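Local coordinates for protein heat shock protease HtrA (Thermotoga maritima, PDB 1L1J) that probably acts as an ATP-independent heat-shock serine endopeptidase, this chain being its trypsin-like protease domain, at residues P33-F38 with N72-G77; K41-L46 with N139-Q144; E95-D100 with I105-I110. One frame throughout, in Å; residues are numbered along the deposited sequence.

Contact 1. Residues P33-F38 with N72-G77; sequences PYFEQF and NYHVVG
With its CG anti to the carbonyl carbon (chi1 -61°), Phe35 projects from helix 33-42 toward His74, whose imidazole lies between its own backbone N and carbonyl carbon (chi1 68°), one face turned to the phenyl ring. His74 is the predicted histidine of the Ser-His-Asp charge relay in this trypsin-like protease domain, and lies on the short helix 73-76. The two rings form a T-shaped (edge-to-face) pair: the edge of the phenyl ring is turned to that imidazole face, with centroids 4.7 Å apart and planes at 70°. Asn72 CB lies against the opposite imidazole face, 3.5 Å from its plane, while ND1 of His74 is hydrogen-bonded to OD1 of Asp104, which helps fix the rotation of the ring. Putting an alanine at His74 would remove the imidazole, and is likely to leave the edge of Phe35 without its aromatic mate and Asp104 OD1 without this hydrogen-bond partner. This sets helix 33-42 over the predicted catalytic centre, where the phenyl ring probably restricts access. Phe35 CE2 stands 3.1 Å from His74 NE2, the ring nitrogen that CE1 separates from the Asp104-bonded ND1.

Contact 2. Residues K41-L46 with N139-Q144; sequences KWFGEL and NPLGFQ
Phe43 O accepts the N-H of Leu46 at 2.8 Å, closing a type I beta turn just where helix 33-42 has ended, and this turn directs the side chains of Phe43 and Glu45 at Leu141. The opposing loop uses the same device: Gly142 N donates to Asn139 O at 2.9 Å, and the resulting type I turn has Pro140 and Leu141 at its two central positions. Gly142 has a positive phi of 92°, a backbone setting that by itself calls for glycine. Two turns thus face each other, and no hydrogen bond passes between the segments; side chains make the joint.

Leu141 is the hub. Its CD2 methyl comes to 3.5 Å from Phe43 CD2, approaching the ring at a slant, while its CD1 methyl lies in the ring plane at the edge, 3.9 Å from Phe43 CE2. Pro140 CG approaches the same ring obliquely, 4.1 Å from Phe43 CE2, with CZ almost as near. Glu45 crosses the leucine at about a right angle: a bend at chi2 (89°) folds the acid back, so that OE1 rests 3.7 Å from Leu141 CD1 and the aliphatic CB faces CD2. Within the loop, Leu141 CB sits over one face of the Phe143 ring, off its centre.

Pro140 also packs on Phe39 and Leu57, and Asn139 N is hydrogen-bonded to Ser59 OG. The contact therefore docks the turn that follows helix 33-42 onto the loop joining strands 133-138 and 146-160 in the second sheet of the trypsin-like fold, where Pro140 comes within about 4 Å, at the nearest atoms, of Gly181 in the predicted substrate-binding site.

Contact 3. Residues E95-D100 with I105-I110; sequences EYIGGD and IAVIKI
Backbone hydrogen bonds pair Asp100 with Ile105 and Gly98 with Val107. Asp100 N reaches Ile105 O at 3.0 Å, with a weak return bond from Ile105 N to Asp100 O, and Val107 N gives a straighter bond to Gly98 O (3.1 Å, N-H...O angle 158°). Between them Gly99 and Ala106 form a non-hydrogen-bonded pair, their CA atoms 4.0 Å apart. Regular pairing lapses around Tyr96, the centre of an inverse gamma turn. Ile97 N keeps only a weak bond to Val107 O, and beyond the turn Glu95 N returns to Lys109 O at 2.9 Å.

This is an antiparallel beta hairpin, its strand axes at 171°, which closes one end of the first sheet of the trypsin-like fold: strand 98-100 is outermost within the chain, and strand 105-109 lies next to strand 68-72. The short connection carries Asp104, the predicted aspartate of the charge relay.

Apolar contacts come in two groups. In one, Ile97 lies obliquely across Val107 and Lys109. Its CB faces Val107 CG1, which occupies the place between backbone N and carbonyl carbon (chi1 63°), and its CD1 touches Lys109 CB at 3.4 Å. In the other, the Ile108 CD1 methyl slants against the Tyr96 ring, 4.1 Å from Tyr96 CD1, and the same ring turns one face to Gly98 N.

Among the charged groups, Asp100 OD1 accepts Leu103 N in the connection. Bends at chi2 and chi4 curl the Lys109 chain, and its ammonium makes a cation-pi contact with Tyr68; Lys109 NZ also donates to Ile110 O at 3.1 Å from above the carbonyl plane.

Contacts 1 and 2 share helix 33-42: contact 1 uses its first turns, contact 2 the residues just beyond its last, with centres 14 Å apart and Phe38 CE2 touching Phe43 CE1 at 3.9 Å. Contact 3 approaches the predicted catalytic site from another side. Its centre is 16 Å from that of contact 1, and Tyr73, beside His74, rests on the hairpin, with Tyr73 CB 3.5 Å from Ile105 O. The hairpin connection supplies Asp104, so contacts 1 and 3 between them hold or flank two members of the triad, while contact 2 lies near the substrate-binding Gly181, predicted like the triad. Contacts 2 and 3 do not touch, their nearest atoms being about 12 Å apart.

Contact 1. Residues P33-F38 with N72-G77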
loop_
_atom_site.group_PDB
_atom_site.type_symbol
_atom_site.label_atom_id
_atom_site.label_comp_id
_atom_site.label_asym_id
_atom_site.label_seq_id
_atom_site.Cartn_x
_atom_site.Cartn_y
_atom_site.Cartn_z
ATOM N N PRO A 33 1.409 -0.409 17.629
ATOM C CA PRO A 33 2.040 -1.646 18.113
ATOM C C PRO A 33 1.795 -2.927 17.318
ATOM O O PRO A 33 2.611 -3.853 17.367
ATOM C CB PRO A 33 1.546 -1.752 19.565
ATOM C CG PRO A 33 0.334 -0.836 19.621
ATOM C CD PRO A 33 0.772 0.302 18.751
ATOM N N TYR A 34 0.688 -2.989 16.587
ATOM C CA TYR A 34 0.409 -4.180 15.802
ATOM C C TYR A 34 1.448 -4.281 14.681
ATOM O O TYR A 34 2.097 -5.317 14.508
ATOM C CB TYR A 34 -1.006 -4.120 15.201
ATOM C CG TYR A 34 -1.512 -5.468 14.715
ATOM C CD1 TYR A 34 -2.047 -6.397 15.612
ATOM C CD2 TYR A 34 -1.369 -5.852 13.378
ATOM C CE1 TYR A 34 -2.418 -7.676 15.200
ATOM C CE2 TYR A 34 -1.731 -7.129 12.954
ATOM C CZ TYR A 34 -2.253 -8.039 13.873
ATOM O OH TYR A 34 -2.573 -9.320 13.476
ATOM N N PHE A 35 1.613 -3.178 13.951
ATOM C CA PHE A 35 2.525 -3.083 12.809
ATOM C C PHE A 35 4.018 -3.290 13.099
ATOM O O PHE A 35 4.724 -3.946 12.324
ATOM C CB PHE A 35 2.316 -1.733 12.112
ATOM C CG PHE A 35 0.925 -1.536 11.575
ATOM C CD1 PHE A 35 -0.189 -1.713 12.394
ATOM C CD2 PHE A 35 0.725 -1.159 10.252
ATOM C CE1 PHE A 35 -1.485 -1.522 11.907
ATOM C CE2 PHE A 35 -0.567 -0.965 9.753
ATOM C CZ PHE A 35 -1.674 -1.147 10.589
ATOM N N GLU A 36 4.503 -2.720 14.196
ATOM C CA GLU A 36 5.905 -2.874 14.555
ATOM C C GLU A 36 6.187 -4.325 14.915
ATOM O O GLU A 36 7.284 -4.827 14.680
ATOM C CB GLU A 36 6.254 -1.948 15.723
ATOM C CG GLU A 36 7.408 -2.405 16.599
ATOM C CD GLU A 36 6.931 -3.124 17.860
ATOM O OE1 GLU A 36 6.083 -2.550 18.587
ATOM O OE2 GLU A 36 7.403 -4.255 18.129
ATOM N N GLN A 37 5.186 -5.006 15.460
ATOM C CA GLN A 37 5.369 -6.392 15.846
ATOM C C GLN A 37 5.398 -7.311 14.636
ATOM O O GLN A 37 6.056 -8.357 14.658
ATOM C CB GLN A 37 4.262 -6.837 16.806
ATOM C CG GLN A 37 4.758 -7.788 17.903
ATOM C CD GLN A 37 3.644 -8.618 18.540
ATOM O OE1 GLN A 37 2.622 -8.082 18.999
ATOM N NE2 GLN A 37 3.840 -9.939 18.571
ATOM N N PHE A 38 4.690 -6.929 13.575
ATOM C CA PHE A 38 4.664 -7.750 12.365
ATOM C C PHE A 38 6.047 -7.784 11.725
ATOM O O PHE A 38 6.582 -8.859 11.436
ATOM C CB PHE A 38 3.654 -7.212 11.352
ATOM C CG PHE A 38 3.598 -8.006 10.074
ATOM C CD1 PHE A 38 2.940 -9.226 10.025
ATOM C CD2 PHE A 38 4.237 -7.550 8.926
ATOM C CE1 PHE A 38 2.918 -9.979 8.852
ATOM C CE2 PHE A 38 4.221 -8.302 7.742
ATOM C CZ PHE A 38 3.563 -9.514 7.709
ATOM N N ASN A 72 -1.028 4.033 2.391
ATOM C CA ASN A 72 -1.956 4.088 3.501
ATOM C C ASN A 72 -1.591 5.247 4.424
ATOM O O ASN A 72 -0.412 5.471 4.716
ATOM C CB ASN A 72 -1.941 2.759 4.253
ATOM C CG ASN A 72 -3.071 1.849 3.831
ATOM O OD1 ASN A 72 -3.027 0.640 4.049
ATOM N ND2 ASN A 72 -4.107 2.435 3.236
ATOM N N TYR A 73 -2.602 5.996 4.865
ATOM C CA TYR A 73 -2.355 7.126 5.739
ATOM C C TYR A 73 -1.675 6.686 7.017
ATOM O O TYR A 73 -0.778 7.364 7.498
ATOM C CB TYR A 73 -3.649 7.846 6.103
ATOM C CG TYR A 73 -3.399 9.071 6.959
ATOM C CD1 TYR A 73 -2.777 10.201 6.420
ATOM C CD2 TYR A 73 -3.752 9.096 8.315
ATOM C CE1 TYR A 73 -2.510 11.318 7.200
ATOM C CE2 TYR A 73 -3.489 10.211 9.107
ATOM C CZ TYR A 73 -2.867 11.318 8.539
ATOM O OH TYR A 73 -2.595 12.435 9.294
ATOM N N HIS A 74 -2.100 5.558 7.578
ATOM C CA HIS A 74 -1.491 5.083 8.814
ATOM C C HIS A 74 -0.003 4.859 8.600
ATOM O O HIS A 74 0.791 4.964 9.528
ATOM C CB HIS A 74 -2.165 3.790 9.308
ATOM C CG HIS A 74 -1.925 2.591 8.434
ATOM N ND1 HIS A 74 -2.951 1.891 7.834
ATOM C CD2 HIS A 74 -0.784 1.945 8.094
ATOM C CE1 HIS A 74 -2.452 0.870 7.164
ATOM N NE2 HIS A 74 -1.138 0.881 7.306
ATOM N N VAL A 75 0.381 4.558 7.369
ATOM C CA VAL A 75 1.787 4.337 7.081
ATOM C C VAL A 75 2.496 5.674 7.253
ATOM O O VAL A 75 3.110 5.912 8.287
ATOM C CB VAL A 75 1.985 3.762 5.643
ATOM C CG1 VAL A 75 3.461 3.719 5.271
ATOM C CG2 VAL A 75 1.405 2.355 5.582
ATOM N N VAL A 76 2.380 6.550 6.256
ATOM C CA VAL A 76 3.006 7.872 6.290
ATOM C C VAL A 76 2.395 8.776 7.356
ATOM O O VAL A 76 3.112 9.393 8.139
ATOM C CB VAL A 76 2.898 8.575 4.920
ATOM C CG1 VAL A 76 3.270 10.041 5.051
ATOM C CG2 VAL A 76 3.819 7.896 3.917
ATOM N N GLY A 77 1.070 8.855 7.383
ATOM C CA GLY A 77 0.398 9.691 8.367
ATOM C C GLY A 77 0.996 11.080 8.472
ATOM O O GLY A 77 1.624 11.567 7.526
#

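Contact 2. Residues K41-L46 with N139-Q144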
loop_
_atom_site.group_PDB
_atom_site.type_symbol
_atom_site.label_atom_id
_atom_site.label_comp_id
_atom_site.label_asym_id
_atom_site.label_seq_id
_atom_site.Cartn_x
_atom_site.Cartn_y
_atom_site.Cartn_z
ATOM N N LYS A 41 8.756 -9.410 14.087
ATOM C CA LYS A 41 8.645 -10.857 14.151
ATOM C C LYS A 41 8.826 -11.623 12.858
ATOM O O LYS A 41 9.185 -12.798 12.890
ATOM C CB LYS A 41 7.294 -11.214 14.762
ATOM C CG LYS A 41 6.601 -12.449 14.173
ATOM C CD LYS A 41 7.029 -13.776 14.823
ATOM C CE LYS A 41 5.988 -14.860 14.513
ATOM N NZ LYS A 41 6.258 -16.168 15.154
ATOM N N TRP A 42 8.592 -10.976 11.722
ATOM C CA TRP A 42 8.690 -11.677 10.439
ATOM C C TRP A 42 9.781 -11.266 9.464
ATOM O O TRP A 42 10.096 -12.012 8.542
ATOM C CB TRP A 42 7.338 -11.613 9.709
ATOM C CG TRP A 42 6.253 -12.394 10.399
ATOM C CD1 TRP A 42 5.257 -11.899 11.195
ATOM C CD2 TRP A 42 6.097 -13.814 10.397
ATOM N NE1 TRP A 42 4.491 -12.927 11.690
ATOM C CE2 TRP A 42 4.982 -14.112 11.212
ATOM C CE3 TRP A 42 6.790 -14.865 9.783
ATOM C CZ2 TRP A 42 4.552 -15.426 11.437
ATOM C CZ3 TRP A 42 6.367 -16.166 10.006
ATOM C CH2 TRP A 42 5.251 -16.435 10.826
ATOM N N PHE A 43 10.362 -10.088 9.647
ATOM C CA PHE A 43 11.382 -9.648 8.723
ATOM C C PHE A 43 12.764 -9.592 9.299
ATOM O O PHE A 43 13.261 -8.517 9.645
ATOM C CB PHE A 43 11.008 -8.292 8.131
ATOM C CG PHE A 43 10.022 -8.393 7.009
ATOM C CD1 PHE A 43 8.690 -8.708 7.262
ATOM C CD2 PHE A 43 10.443 -8.252 5.688
ATOM C CE1 PHE A 43 7.794 -8.883 6.222
ATOM C CE2 PHE A 43 9.553 -8.426 4.645
ATOM C CZ PHE A 43 8.224 -8.745 4.915
ATOM N N GLY A 44 13.389 -10.761 9.379
ATOM C CA GLY A 44 14.732 -10.851 9.909
ATOM C C GLY A 44 15.713 -10.002 9.137
ATOM O O GLY A 44 16.899 -9.960 9.474
ATOM N N GLU A 45 15.226 -9.333 8.092
ATOM C CA GLU A 45 16.078 -8.473 7.282
ATOM C C GLU A 45 16.106 -7.066 7.874
ATOM O O GLU A 45 16.694 -6.148 7.296
ATOM C CB GLU A 45 15.575 -8.388 5.838
ATOM C CG GLU A 45 15.407 -9.711 5.128
ATOM C CD GLU A 45 14.030 -10.321 5.331
ATOM O OE1 GLU A 45 13.583 -11.052 4.430
ATOM O OE2 GLU A 45 13.404 -10.079 6.385
ATOM N N LEU A 46 15.457 -6.900 9.022
ATOM C CA LEU A 46 15.409 -5.604 9.687
ATOM C C LEU A 46 16.632 -5.384 10.599
ATOM O O LEU A 46 16.900 -6.170 11.521
ATOM C CB LEU A 46 14.097 -5.482 10.482
ATOM C CG LEU A 46 12.929 -4.655 9.907
ATOM C CD1 LEU A 46 13.113 -4.324 8.432
ATOM C CD2 LEU A 46 11.646 -5.433 10.125
ATOM N N ASN A 139 6.450 -3.926 -0.873
ATOM C CA ASN A 139 7.871 -3.693 -1.053
ATOM C C ASN A 139 8.568 -3.083 0.157
ATOM O O ASN A 139 9.475 -2.263 0.006
ATOM C CB ASN A 139 8.070 -2.790 -2.269
ATOM C CG ASN A 139 9.523 -2.696 -2.688
ATOM O OD1 ASN A 139 10.420 -3.115 -1.951
ATOM N ND2 ASN A 139 9.769 -2.143 -3.874
ATOM N N PRO A 140 8.178 -3.496 1.373
ATOM C CA PRO A 140 8.798 -2.944 2.583
ATOM C C PRO A 140 10.328 -3.016 2.695
ATOM O O PRO A 140 10.930 -2.200 3.396
ATOM C CB PRO A 140 8.095 -3.703 3.701
ATOM C CG PRO A 140 7.821 -5.011 3.090
ATOM C CD PRO A 140 7.311 -4.631 1.720
ATOM N N LEU A 141 10.954 -3.983 2.029
ATOM C CA LEU A 141 12.408 -4.093 2.085
ATOM C C LEU A 141 13.067 -3.164 1.066
ATOM O O LEU A 141 14.227 -2.784 1.222
ATOM C CB LEU A 141 12.852 -5.534 1.833
ATOM C CG LEU A 141 12.332 -6.538 2.864
ATOM C CD1 LEU A 141 12.799 -7.941 2.503
ATOM C CD2 LEU A 141 12.821 -6.151 4.254
ATOM N N GLY A 142 12.311 -2.800 0.034
ATOM C CA GLY A 142 12.807 -1.914 -1.005
ATOM C C GLY A 142 13.443 -2.613 -2.202
ATOM O O GLY A 142 13.094 -2.338 -3.360
ATOM N N PHE A 143 14.366 -3.531 -1.923
ATOM C CA PHE A 143 15.095 -4.240 -2.973
ATOM C C PHE A 143 14.402 -5.446 -3.579
ATOM O O PHE A 143 14.969 -6.115 -4.442
ATOM C CB PHE A 143 16.480 -4.639 -2.458
ATOM C CG PHE A 143 16.456 -5.284 -1.112
ATOM C CD1 PHE A 143 16.184 -6.637 -0.980
ATOM C CD2 PHE A 143 16.694 -4.529 0.031
ATOM C CE1 PHE A 143 16.152 -7.237 0.279
ATOM C CE2 PHE A 143 16.665 -5.114 1.291
ATOM C CZ PHE A 143 16.394 -6.471 1.419
ATOM N N GLN A 144 13.190 -5.732 -3.116
ATOM C CA GLN A 144 12.395 -6.835 -3.654
ATOM C C GLN A 144 10.934 -6.691 -3.280
ATOM O O GLN A 144 10.591 -6.253 -2.177
ATOM C CB GLN A 144 12.876 -8.189 -3.159
ATOM C CG GLN A 144 12.097 -9.330 -3.783
ATOM C CD GLN A 144 12.329 -10.653 -3.088
ATOM O OE1 GLN A 144 11.865 -10.867 -1.967
ATOM N NE2 GLN A 144 13.055 -11.552 -3.754
#

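Contact 3. Residues E95-D100 with I105-I110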
loop_
_atom_site.group_PDB
_atom_site.type_symbol
_atom_site.label_atom_id
_atom_site.label_comp_id
_atom_site.label_asym_id
_atom_site.label_seq_id
_atom_site.Cartn_x
_atom_site.Cartn_y
_atom_site.Cartn_z
ATOM N N GLU A 95 7.239 14.392 -0.253
ATOM C CA GLU A 95 6.575 15.519 0.376
ATOM C C GLU A 95 5.111 15.187 0.609
ATOM O O GLU A 95 4.377 14.931 -0.340
ATOM C CB GLU A 95 6.673 16.747 -0.516
ATOM C CG GLU A 95 6.441 18.038 0.222
ATOM C CD GLU A 95 6.423 19.217 -0.706
ATOM O OE1 GLU A 95 6.690 20.343 -0.229
ATOM O OE2 GLU A 95 6.135 19.012 -1.910
ATOM N N TYR A 96 4.687 15.199 1.867
ATOM C CA TYR A 96 3.302 14.888 2.196
ATOM C C TYR A 96 2.286 15.832 1.535
ATOM O O TYR A 96 1.914 16.858 2.111
ATOM C CB TYR A 96 3.103 14.921 3.704
ATOM C CG TYR A 96 1.693 14.587 4.112
ATOM C CD1 TYR A 96 1.297 13.265 4.314
ATOM C CD2 TYR A 96 0.744 15.595 4.288
ATOM C CE1 TYR A 96 -0.017 12.958 4.689
ATOM C CE2 TYR A 96 -0.568 15.298 4.660
ATOM C CZ TYR A 96 -0.944 13.982 4.861
ATOM O OH TYR A 96 -2.237 13.703 5.243
ATOM N N ILE A 97 1.837 15.463 0.338
ATOM C CA ILE A 97 0.860 16.231 -0.436
ATOM C C ILE A 97 -0.467 16.424 0.306
ATOM O O ILE A 97 -1.039 17.519 0.318
ATOM C CB ILE A 97 0.535 15.512 -1.757
ATOM C CG1 ILE A 97 1.820 15.227 -2.533
ATOM C CG2 ILE A 97 -0.448 16.329 -2.566
ATOM C CD1 ILE A 97 2.579 16.460 -2.951
ATOM N N GLY A 98 -0.957 15.342 0.906
ATOM C CA GLY A 98 -2.215 15.383 1.629
ATOM C C GLY A 98 -2.684 13.971 1.923
ATOM O O GLY A 98 -2.033 13.012 1.529
ATOM N N GLY A 99 -3.813 13.832 2.603
ATOM C CA GLY A 99 -4.293 12.504 2.924
ATOM C C GLY A 99 -5.607 12.567 3.660
ATOM O O GLY A 99 -6.270 13.592 3.643
ATOM N N ASP A 100 -5.975 11.470 4.313
ATOM C CA ASP A 100 -7.232 11.386 5.054
ATOM C C ASP A 100 -7.146 10.176 5.984
ATOM O O ASP A 100 -6.979 9.053 5.514
ATOM C CB ASP A 100 -8.390 11.197 4.068
ATOM C CG ASP A 100 -9.754 11.247 4.740
ATOM O OD1 ASP A 100 -9.934 10.605 5.800
ATOM O OD2 ASP A 100 -10.651 11.923 4.191
ATOM N N ILE A 105 -6.223 6.995 3.132
ATOM C CA ILE A 105 -5.557 7.179 1.848
ATOM C C ILE A 105 -4.524 8.269 2.107
ATOM O O ILE A 105 -4.687 9.075 3.026
ATOM C CB ILE A 105 -6.524 7.678 0.755
ATOM C CG1 ILE A 105 -7.595 6.623 0.482
ATOM C CG2 ILE A 105 -5.760 7.985 -0.519
ATOM C CD1 ILE A 105 -8.557 6.993 -0.645
ATOM N N ALA A 106 -3.462 8.300 1.310
ATOM C CA ALA A 106 -2.429 9.307 1.494
ATOM C C ALA A 106 -1.547 9.391 0.266
ATOM O O ALA A 106 -1.055 8.381 -0.215
ATOM C CB ALA A 106 -1.590 8.971 2.719
ATOM N N VAL A 107 -1.351 10.603 -0.240
ATOM C CA VAL A 107 -0.516 10.798 -1.414
ATOM C C VAL A 107 0.814 11.468 -1.055
ATOM O O VAL A 107 0.889 12.342 -0.187
ATOM C CB VAL A 107 -1.251 11.625 -2.491
ATOM C CG1 VAL A 107 -1.551 13.017 -1.966
ATOM C CG2 VAL A 107 -0.414 11.678 -3.761
ATOM N N ILE A 108 1.860 11.039 -1.748
ATOM C CA ILE A 108 3.205 11.518 -1.523
ATOM C C ILE A 108 3.825 11.956 -2.847
ATOM O O ILE A 108 3.294 11.638 -3.910
ATOM C CB ILE A 108 4.014 10.390 -0.853
ATOM C CG1 ILE A 108 4.285 10.767 0.601
ATOM C CG2 ILE A 108 5.264 10.051 -1.661
ATOM C CD1 ILE A 108 3.026 10.938 1.415
ATOM N N LYS A 109 4.939 12.686 -2.781
ATOM C CA LYS A 109 5.597 13.186 -3.989
ATOM C C LYS A 109 7.134 13.146 -3.957
ATOM O O LYS A 109 7.779 13.646 -3.025
ATOM C CB LYS A 109 5.120 14.618 -4.268
ATOM C CG LYS A 109 5.692 15.254 -5.522
ATOM C CD LYS A 109 5.278 14.501 -6.768
ATOM C CE LYS A 109 5.696 15.253 -8.022
ATOM N NZ LYS A 109 7.176 15.461 -8.115
ATOM N N ILE A 110 7.701 12.550 -5.002
ATOM C CA ILE A 110 9.142 12.409 -5.152
ATOM C C ILE A 110 9.698 13.242 -6.315
ATOM O O ILE A 110 9.190 13.205 -7.438
ATOM C CB ILE A 110 9.514 10.920 -5.342
ATOM C CG1 ILE A 110 9.931 10.328 -4.006
ATOM C CG2 ILE A 110 10.629 10.763 -6.346
ATOM C CD1 ILE A 110 8.868 10.402 -2.974
#